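Local coordinates for cytoplasmic protein (Cryptococcus neoformans var. grubii serotype A, PDB 7LPO) that probably hydrolyses the beta-glucosidic bond of steryl glucosides, as a sterylglucosidase of glycosyl hydrolase family 5, at residues A[210-213]-A[214-218]; A[397-400]-A[401-404]; A[459-462]-A[463-467]; A[681-684]-A[685-688]. All blocks are in the same frame, centred on the assembly; numbering follows the deposited sequence.

Along the chain the four contacts follow in series, from contact 1 to contact 4. Contact 1 lies on helix 206-221 and contact 2 at the start of helix 400-419. Their centres are about 13 Å apart and they touch: F216 packs on F400 and F404, and A217 on F404. Contact 3 closes helix 456-461, its centre about 34 Å from those of contacts 1 and 2. These three belong to the part built round the parallel strands of the family's TIM barrel. Contact 4 is the hairpin between strands 676-682 and 689-696, its centre about 23 Å from that of contact 3. The set thus spans the catalytic barrel part and the C-terminal beta domain.

Contact 1: A[210-213]-A[214-218]; sequences TIWT and FFFAG
F214 lies alongside T210, one helical turn earlier, and the methyl of T210 sits over one face of its ring, offset toward the rim. T210 CG2 stands 3.9 Å from the ring centroid of F214 and 23° off the ring normal, which meets the definition of a CH-pi contact; the nearest atoms are T210 CG2 and F214 CE2, 3.6 Å apart. The first torsion of F214 turns CG to the side of its own backbone N (chi1 -75°), and this brings the ring back over the preceding turn. T210 OG1 is engaged with L206 O and W368 NE1, while the methyl branch meets the ring. W212 carries the aromatic half of the contact. Its six-membered ring presents an edge to the face of F215 in an offset edge-to-face pair, with centroids 5.8 Å apart and planes at 81°. With F216 it meets rim to rim instead, W212 CE3 approaching F216 CE2 to 3.5 Å while neither ring overlies the other. W212 NE1 is bonded to N208 OD1, which ties down the indole's polar side. T213 contributes mainly through its backbone: A217 N donates to T213 O at 2.9 Å, while T213 OG1 bonds Q209 O and L276 N. Successive bonds of the same i to i+4 kind, such as F214 N to T210 O at 3.0 Å, confirm the alpha-helical spacing. The arrangement is a buried helix bearing an aromatic cluster of W212, F215 and F216, which W147 joins and which packs helix 206-221 against helix 400-419 in this TIM-barrel glycosidase.

Contact 2: A[397-400]-A[401-404]; sequences QVDF and VDDF
D399 and D403 clasp each other across the first turn of helix 400-419, where D399 is the N-cap. The exchange runs both ways. D399 N donates to D403 OD2 at 2.8 Å, a nearly straight bond that arrives from above the carboxylate plane, and D403 N returns a bond of 2.8 Å to D399 O. Because D403 is four residues beyond the cap, this is a reciprocal pairing outside the strict definition of a capping box. The cap itself is the D399 carboxylate: CG is anti to the backbone N (chi1 -176°), which leads OD1 to the amides of the first turn. D399 OD1 accepts a weak bond from V401 N at 2.9 Å. A second weak bond reaches D399 OD1 from D402 N at 3.3 Å, so one oxygen is shared between two amides. On the solvent side one water donates to D399 OD2 and also, at 2.6 Å, to D402 OD1. Here D399 OD2 and D402 OD2 are 2.7 Å apart, with the carboxylate planes at 39°, and such proximity probably makes it costly for both to be charged, although the helix start should ease the cost. On the inner side F404, buried, and V398, partly exposed, touch helix 206-221, and F400 meets F216 edge to face. Within the turn, F404 N donates to F400 O at 3.1 Å, with the nitrogen 40° out of the carbonyl plane.

Contact 3: A[459-462]-A[463-467]; sequences LMTK and HWNWF
T461 and H463 approach each other round the end of helix 456-461, and the closer part of the contact lies at the turn at K462. That residue is the first to leave helical geometry and takes a left-handed backbone conformation, with a positive phi of 45°, which swings the chain away from the helix. The side chain of T461 points into the same bend. OG1 sits between its own backbone N and carbonyl carbon (chi1 65°), and from there T461 OG1 comes within 3.8 Å of H463 CB and 3.5 Å of H463 O. Its polar partner lies back in the helix, at L457 O, so the hydroxyl ties the last turn to itself. The rest is loose. This is a surface contact whose touching residues are all partly exposed, and no clear hydrogen bond crosses it. The side chains of T461 and N465 cross at an angle, and H463 was modelled in two conformers, which leaves the position of its ring doubtful. K462 runs extended beyond CG, away from the other residues, to a salt bridge with D527 and a bond to G587 O. The outgoing chain is held by its neighbours: W464 packs on helix 547-559 and bonds E490, while W466 and F467 rest on I488 of strand 486-488, so the turn hands the chain from helix 456-461 to strand 467-469.

Contact 4: A[681-684]-A[685-688]; sequences DFDI and TSTK
D683 faces S686 across the tip of a beta hairpin that joins strands 676-682 and 689-696. Its CG is anti to the backbone N (chi1 180°), an extended setting that carries the carboxylate over the turn to the serine. One oxygen, OD2, receives both polar groups of S686, from different directions. The hydroxyl OG donates at 2.7 Å on the anti lone pair of D683 OD2, the one turned away from OD1, whereas S686 N donates at 3.0 Å from 42° above the carboxylate plane. S686 OG is placed between its backbone N and carbonyl carbon, which leaves it facing onward too: it accepts from K688 N at 3.1 Å, forming an ST turn. The backbone closes the loop with D683 N to K688 O at 3.0 Å, and more weakly with T687 N to D683 O; T687 adopts a positive phi of 73° to let the chain turn back. F682 lies on the buried side, its CA 3.5 Å from K688 O and its ring edge to face with H715, while T687 O bonds Y716. On the open side a water donates to D683 OD1 at 3.3 Å and accepts from T685 N. With two protein donors on one oxygen and this water on the other, the D683 carboxylate is probably ionised, and the serine hydroxyl relays its hold from the carboxylate to the amide of K688, just before the return strand 689-696.

Contact 1: A[210-213]-A[214-218]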
# COMPACT_ATOMS: atom_id res chain seq x y z
N THR A 210 -18.88 9.69 -4.42
CA THR A 210 -19.04 10.58 -5.56
C THR A 210 -17.74 10.71 -6.33
O THR A 210 -17.70 10.51 -7.54
CB THR A 210 -19.53 11.95 -5.10
OG1 THR A 210 -20.80 11.80 -4.47
CG2 THR A 210 -19.65 12.91 -6.27
N ILE A 211 -16.66 11.04 -5.61
CA ILE A 211 -15.42 11.45 -6.28
C ILE A 211 -14.85 10.30 -7.09
O ILE A 211 -14.38 10.50 -8.21
CB ILE A 211 -14.42 11.98 -5.24
CG1 ILE A 211 -14.89 13.32 -4.69
CG2 ILE A 211 -13.04 12.14 -5.87
CD1 ILE A 211 -14.18 13.75 -3.41
N TRP A 212 -14.86 9.09 -6.53
CA TRP A 212 -14.32 7.94 -7.25
C TRP A 212 -15.18 7.58 -8.45
O TRP A 212 -14.65 7.12 -9.47
CB TRP A 212 -14.18 6.75 -6.30
CG TRP A 212 -13.03 6.85 -5.38
CD1 TRP A 212 -13.07 6.97 -4.03
CD2 TRP A 212 -11.64 6.84 -5.74
NE1 TRP A 212 -11.80 7.03 -3.52
CE2 TRP A 212 -10.90 6.96 -4.55
CE3 TRP A 212 -10.95 6.75 -6.95
CZ2 TRP A 212 -9.50 6.97 -4.52
CZ3 TRP A 212 -9.56 6.76 -6.93
CH2 TRP A 212 -8.86 6.87 -5.72
N THR A 213 -16.50 7.77 -8.37
CA THR A 213 -17.35 7.55 -9.53
C THR A 213 -17.02 8.55 -10.64
O THR A 213 -16.98 8.19 -11.83
CB THR A 213 -18.82 7.65 -9.13
OG1 THR A 213 -19.12 6.69 -8.10
CG2 THR A 213 -19.75 7.38 -10.30
N PHE A 214 -16.78 9.81 -10.26
CA PHE A 214 -16.28 10.81 -11.21
C PHE A 214 -14.97 10.34 -11.84
O PHE A 214 -14.84 10.27 -13.06
CB PHE A 214 -16.07 12.15 -10.49
CG PHE A 214 -17.34 12.92 -10.18
CD1 PHE A 214 -18.56 12.54 -10.69
CD2 PHE A 214 -17.28 14.06 -9.38
CE1 PHE A 214 -19.71 13.29 -10.41
CE2 PHE A 214 -18.43 14.81 -9.10
CZ PHE A 214 -19.64 14.42 -9.61
N PHE A 215 -13.99 10.00 -10.99
CA PHE A 215 -12.63 9.71 -11.47
C PHE A 215 -12.62 8.61 -12.52
O PHE A 215 -11.97 8.74 -13.57
CB PHE A 215 -11.75 9.32 -10.28
CG PHE A 215 -10.28 9.20 -10.62
CD1 PHE A 215 -9.47 10.32 -10.70
CD2 PHE A 215 -9.70 7.95 -10.83
CE1 PHE A 215 -8.13 10.22 -10.99
CE2 PHE A 215 -8.35 7.84 -11.12
CZ PHE A 215 -7.57 9.00 -11.20
N PHE A 216 -13.29 7.49 -12.25
CA PHE A 216 -13.19 6.31 -13.10
C PHE A 216 -14.30 6.20 -14.12
O PHE A 216 -14.12 5.49 -15.11
CB PHE A 216 -13.21 5.03 -12.26
CG PHE A 216 -11.92 4.74 -11.57
CD1 PHE A 216 -10.77 4.53 -12.30
CD2 PHE A 216 -11.87 4.67 -10.20
CE1 PHE A 216 -9.58 4.27 -11.67
CE2 PHE A 216 -10.68 4.40 -9.56
CZ PHE A 216 -9.54 4.19 -10.29
N ALA A 217 -15.44 6.87 -13.91
CA ALA A 217 -16.59 6.63 -14.77
C ALA A 217 -17.52 7.82 -14.90
O ALA A 217 -18.71 7.63 -15.20
CB ALA A 217 -17.39 5.41 -14.24
N GLY A 218 -17.02 9.04 -14.68
CA GLY A 218 -17.86 10.22 -14.83
C GLY A 218 -18.57 10.30 -16.17
O GLY A 218 -19.71 10.76 -16.25

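Contact 2: A[397-400]-A[401-404]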
# COMPACT_ATOMS: atom_id res chain seq x y z
N GLN A 397 -24.43 -5.37 -17.55
CA GLN A 397 -23.95 -5.16 -16.19
C GLN A 397 -22.45 -4.89 -16.19
O GLN A 397 -21.70 -5.53 -16.93
CB GLN A 397 -24.28 -6.36 -15.30
CG GLN A 397 -25.79 -6.52 -15.02
CD GLN A 397 -26.16 -6.43 -13.54
OE1 GLN A 397 -25.55 -7.09 -12.69
NE2 GLN A 397 -27.17 -5.62 -13.22
N VAL A 398 -22.02 -3.92 -15.36
CA VAL A 398 -20.66 -3.39 -15.45
C VAL A 398 -19.73 -4.13 -14.50
O VAL A 398 -20.13 -4.68 -13.47
CB VAL A 398 -20.61 -1.87 -15.17
CG1 VAL A 398 -21.40 -1.08 -16.21
CG2 VAL A 398 -21.11 -1.58 -13.76
N ASP A 399 -18.44 -4.09 -14.83
CA ASP A 399 -17.36 -4.64 -14.02
C ASP A 399 -16.37 -3.51 -13.78
O ASP A 399 -15.72 -3.04 -14.72
CB ASP A 399 -16.69 -5.81 -14.74
CG ASP A 399 -15.62 -6.48 -13.91
OD1 ASP A 399 -14.93 -5.79 -13.12
OD2 ASP A 399 -15.46 -7.72 -14.04
N PHE A 400 -16.25 -3.08 -12.52
CA PHE A 400 -15.38 -1.94 -12.23
C PHE A 400 -13.97 -2.18 -12.73
O PHE A 400 -13.36 -1.29 -13.35
CB PHE A 400 -15.36 -1.66 -10.72
CG PHE A 400 -14.30 -0.68 -10.31
CD1 PHE A 400 -14.39 0.64 -10.66
CD2 PHE A 400 -13.20 -1.10 -9.59
CE1 PHE A 400 -13.42 1.55 -10.29
CE2 PHE A 400 -12.22 -0.21 -9.22
CZ PHE A 400 -12.33 1.13 -9.58
N VAL A 401 -13.42 -3.37 -12.49
CA VAL A 401 -12.02 -3.62 -12.78
C VAL A 401 -11.78 -3.70 -14.28
O VAL A 401 -10.79 -3.14 -14.78
CB VAL A 401 -11.53 -4.90 -12.07
CG1 VAL A 401 -10.13 -5.26 -12.55
CG2 VAL A 401 -11.55 -4.72 -10.58
N ASP A 402 -12.66 -4.38 -15.02
CA ASP A 402 -12.41 -4.56 -16.44
C ASP A 402 -12.83 -3.35 -17.26
O ASP A 402 -12.20 -3.05 -18.29
CB ASP A 402 -13.16 -5.79 -16.99
CG ASP A 402 -12.94 -7.04 -16.18
OD1 ASP A 402 -11.86 -7.18 -15.55
OD2 ASP A 402 -13.85 -7.90 -16.17
N ASP A 403 -13.88 -2.65 -16.86
CA ASP A 403 -14.45 -1.61 -17.70
C ASP A 403 -13.92 -0.21 -17.40
O ASP A 403 -13.93 0.64 -18.29
CB ASP A 403 -15.97 -1.58 -17.56
CG ASP A 403 -16.61 -2.89 -17.93
OD1 ASP A 403 -16.00 -3.64 -18.73
OD2 ASP A 403 -17.72 -3.18 -17.41
N PHE A 404 -13.46 0.05 -16.17
CA PHE A 404 -13.10 1.40 -15.79
C PHE A 404 -11.69 1.49 -15.22
O PHE A 404 -10.91 2.36 -15.62
CB PHE A 404 -14.11 1.95 -14.79
CG PHE A 404 -15.51 2.06 -15.35
CD1 PHE A 404 -15.77 2.92 -16.40
CD2 PHE A 404 -16.55 1.31 -14.84
CE1 PHE A 404 -17.04 3.04 -16.92
CE2 PHE A 404 -17.83 1.42 -15.37
CZ PHE A 404 -18.07 2.30 -16.41
O HOH W 1 -12.59 -8.78 -13.62

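Contact 3: A[459-462]-A[463-467]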
# COMPACT_ATOMS: atom_id res chain seq x y z
N LEU A 459 -5.23 -6.51 12.02
CA LEU A 459 -5.21 -5.07 11.75
C LEU A 459 -6.40 -4.37 12.39
O LEU A 459 -6.23 -3.34 13.05
CB LEU A 459 -5.21 -4.86 10.24
CG LEU A 459 -4.92 -3.46 9.70
CD1 LEU A 459 -3.52 -3.04 10.06
CD2 LEU A 459 -5.11 -3.46 8.19
N MET A 460 -7.60 -4.91 12.22
CA MET A 460 -8.79 -4.18 12.68
C MET A 460 -8.97 -4.26 14.19
O MET A 460 -9.43 -3.29 14.81
CB MET A 460 -10.04 -4.72 11.99
CG MET A 460 -9.94 -4.76 10.48
SD MET A 460 -9.72 -3.12 9.71
CE MET A 460 -11.21 -2.32 10.22
N THR A 461 -8.65 -5.39 14.81
CA THR A 461 -8.85 -5.55 16.24
C THR A 461 -7.64 -5.11 17.05
O THR A 461 -7.75 -5.04 18.29
CB THR A 461 -9.17 -7.01 16.58
OG1 THR A 461 -8.03 -7.83 16.27
CG2 THR A 461 -10.37 -7.49 15.78
N LYS A 462 -6.52 -4.81 16.40
CA LYS A 462 -5.26 -4.48 17.07
C LYS A 462 -4.98 -5.46 18.23
O LYS A 462 -4.64 -5.07 19.34
CB LYS A 462 -5.27 -3.02 17.54
CG LYS A 462 -5.52 -2.07 16.36
CD LYS A 462 -5.45 -0.62 16.74
CE LYS A 462 -5.28 0.25 15.49
NZ LYS A 462 -5.35 1.68 15.83
N HIS A 463 -5.13 -6.74 17.91
CA HIS A 463 -4.91 -7.83 18.85
C HIS A 463 -4.45 -9.03 18.05
O HIS A 463 -4.97 -9.30 16.96
CB HIS A 463 -6.19 -8.14 19.63
CG HIS A 463 -5.99 -9.08 20.78
ND1 HIS A 463 -5.86 -8.64 22.08
CD2 HIS A 463 -5.91 -10.43 20.83
CE1 HIS A 463 -5.69 -9.68 22.88
NE2 HIS A 463 -5.73 -10.78 22.15
N TRP A 464 -3.46 -9.74 18.57
CA TRP A 464 -3.06 -11.03 18.00
C TRP A 464 -3.98 -12.06 18.63
O TRP A 464 -3.81 -12.43 19.79
CB TRP A 464 -1.61 -11.35 18.28
CG TRP A 464 -1.22 -12.70 17.76
CD1 TRP A 464 -0.74 -13.74 18.49
CD2 TRP A 464 -1.31 -13.17 16.41
NE1 TRP A 464 -0.50 -14.82 17.68
CE2 TRP A 464 -0.84 -14.50 16.39
CE3 TRP A 464 -1.73 -12.59 15.21
CZ2 TRP A 464 -0.77 -15.26 15.23
CZ3 TRP A 464 -1.66 -13.34 14.04
CH2 TRP A 464 -1.19 -14.66 14.06
N ASN A 465 -4.98 -12.52 17.88
CA ASN A 465 -5.99 -13.43 18.40
C ASN A 465 -5.53 -14.88 18.35
O ASN A 465 -4.73 -15.27 17.51
CB ASN A 465 -7.28 -13.27 17.60
CG ASN A 465 -7.83 -11.88 17.69
OD1 ASN A 465 -7.72 -11.07 16.75
ND2 ASN A 465 -8.42 -11.57 18.83
N TRP A 466 -6.08 -15.68 19.27
CA TRP A 466 -5.84 -17.12 19.28
C TRP A 466 -6.64 -17.83 18.20
O TRP A 466 -6.51 -19.05 18.05
CB TRP A 466 -6.18 -17.71 20.66
CG TRP A 466 -7.53 -17.34 21.19
CD1 TRP A 466 -7.83 -16.29 22.01
CD2 TRP A 466 -8.77 -18.01 20.94
NE1 TRP A 466 -9.18 -16.26 22.27
CE2 TRP A 466 -9.78 -17.30 21.63
CE3 TRP A 466 -9.13 -19.14 20.20
CZ2 TRP A 466 -11.12 -17.68 21.59
CZ3 TRP A 466 -10.46 -19.52 20.17
CH2 TRP A 466 -11.44 -18.79 20.85
N PHE A 467 -7.47 -17.09 17.47
CA PHE A 467 -8.20 -17.58 16.31
C PHE A 467 -7.97 -16.62 15.15
O PHE A 467 -7.50 -15.49 15.33
CB PHE A 467 -9.70 -17.66 16.59
CG PHE A 467 -10.31 -16.33 16.91
CD1 PHE A 467 -10.28 -15.84 18.19
CD2 PHE A 467 -10.89 -15.56 15.91
CE1 PHE A 467 -10.82 -14.60 18.50
CE2 PHE A 467 -11.43 -14.33 16.20
CZ PHE A 467 -11.40 -13.85 17.50

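Contact 4: A[681-684]-A[685-688]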
# COMPACT_ATOMS: atom_id res chain seq x y z
N ASP A 681 11.82 -21.93 4.90
CA ASP A 681 11.28 -22.14 6.23
C ASP A 681 12.22 -21.51 7.24
O ASP A 681 13.43 -21.75 7.20
CB ASP A 681 11.10 -23.63 6.54
CG ASP A 681 9.96 -24.27 5.76
OD1 ASP A 681 8.79 -23.84 5.93
OD2 ASP A 681 10.22 -25.21 4.99
N PHE A 682 11.68 -20.72 8.15
CA PHE A 682 12.48 -20.08 9.19
C PHE A 682 11.71 -20.15 10.49
O PHE A 682 10.52 -19.82 10.53
CB PHE A 682 12.79 -18.63 8.83
CG PHE A 682 13.47 -17.87 9.94
CD1 PHE A 682 14.74 -18.22 10.35
CD2 PHE A 682 12.83 -16.82 10.57
CE1 PHE A 682 15.37 -17.52 11.36
CE2 PHE A 682 13.45 -16.12 11.58
CZ PHE A 682 14.72 -16.47 11.98
N ASP A 683 12.40 -20.56 11.55
CA ASP A 683 11.82 -20.69 12.88
C ASP A 683 12.61 -19.80 13.84
O ASP A 683 13.81 -20.01 14.05
CB ASP A 683 11.84 -22.14 13.34
CG ASP A 683 11.27 -22.33 14.72
OD1 ASP A 683 10.07 -22.03 14.91
OD2 ASP A 683 12.02 -22.77 15.61
N ILE A 684 11.93 -18.81 14.43
CA ILE A 684 12.62 -17.86 15.30
C ILE A 684 13.22 -18.56 16.51
O ILE A 684 14.37 -18.31 16.89
CB ILE A 684 11.66 -16.74 15.74
CG1 ILE A 684 11.34 -15.80 14.58
CG2 ILE A 684 12.28 -15.97 16.91
CD1 ILE A 684 10.19 -14.82 14.89
N THR A 685 12.45 -19.44 17.15
CA THR A 685 12.87 -19.99 18.44
C THR A 685 14.15 -20.82 18.30
O THR A 685 15.09 -20.68 19.08
CB THR A 685 11.74 -20.83 19.04
OG1 THR A 685 10.55 -20.04 19.10
CG2 THR A 685 12.10 -21.30 20.44
N SER A 686 14.20 -21.70 17.30
CA SER A 686 15.39 -22.53 17.10
C SER A 686 16.46 -21.85 16.25
O SER A 686 17.62 -22.27 16.29
CB SER A 686 15.00 -23.85 16.43
OG SER A 686 14.54 -23.63 15.10
N THR A 687 16.09 -20.81 15.49
CA THR A 687 16.91 -20.15 14.49
C THR A 687 17.08 -20.99 13.24
O THR A 687 17.76 -20.56 12.30
CB THR A 687 18.31 -19.75 14.99
OG1 THR A 687 19.17 -20.90 15.02
CG2 THR A 687 18.23 -19.14 16.38
N LYS A 688 16.45 -22.16 13.17
CA LYS A 688 16.64 -23.06 12.04
C LYS A 688 16.09 -22.46 10.76
O LYS A 688 14.95 -21.97 10.72
CB LYS A 688 15.98 -24.40 12.33
CG LYS A 688 16.76 -25.24 13.33
CD LYS A 688 15.95 -26.40 13.85
CE LYS A 688 16.86 -27.56 14.24
NZ LYS A 688 16.05 -28.75 14.68
O HOH W 2 9.45 -19.41 16.77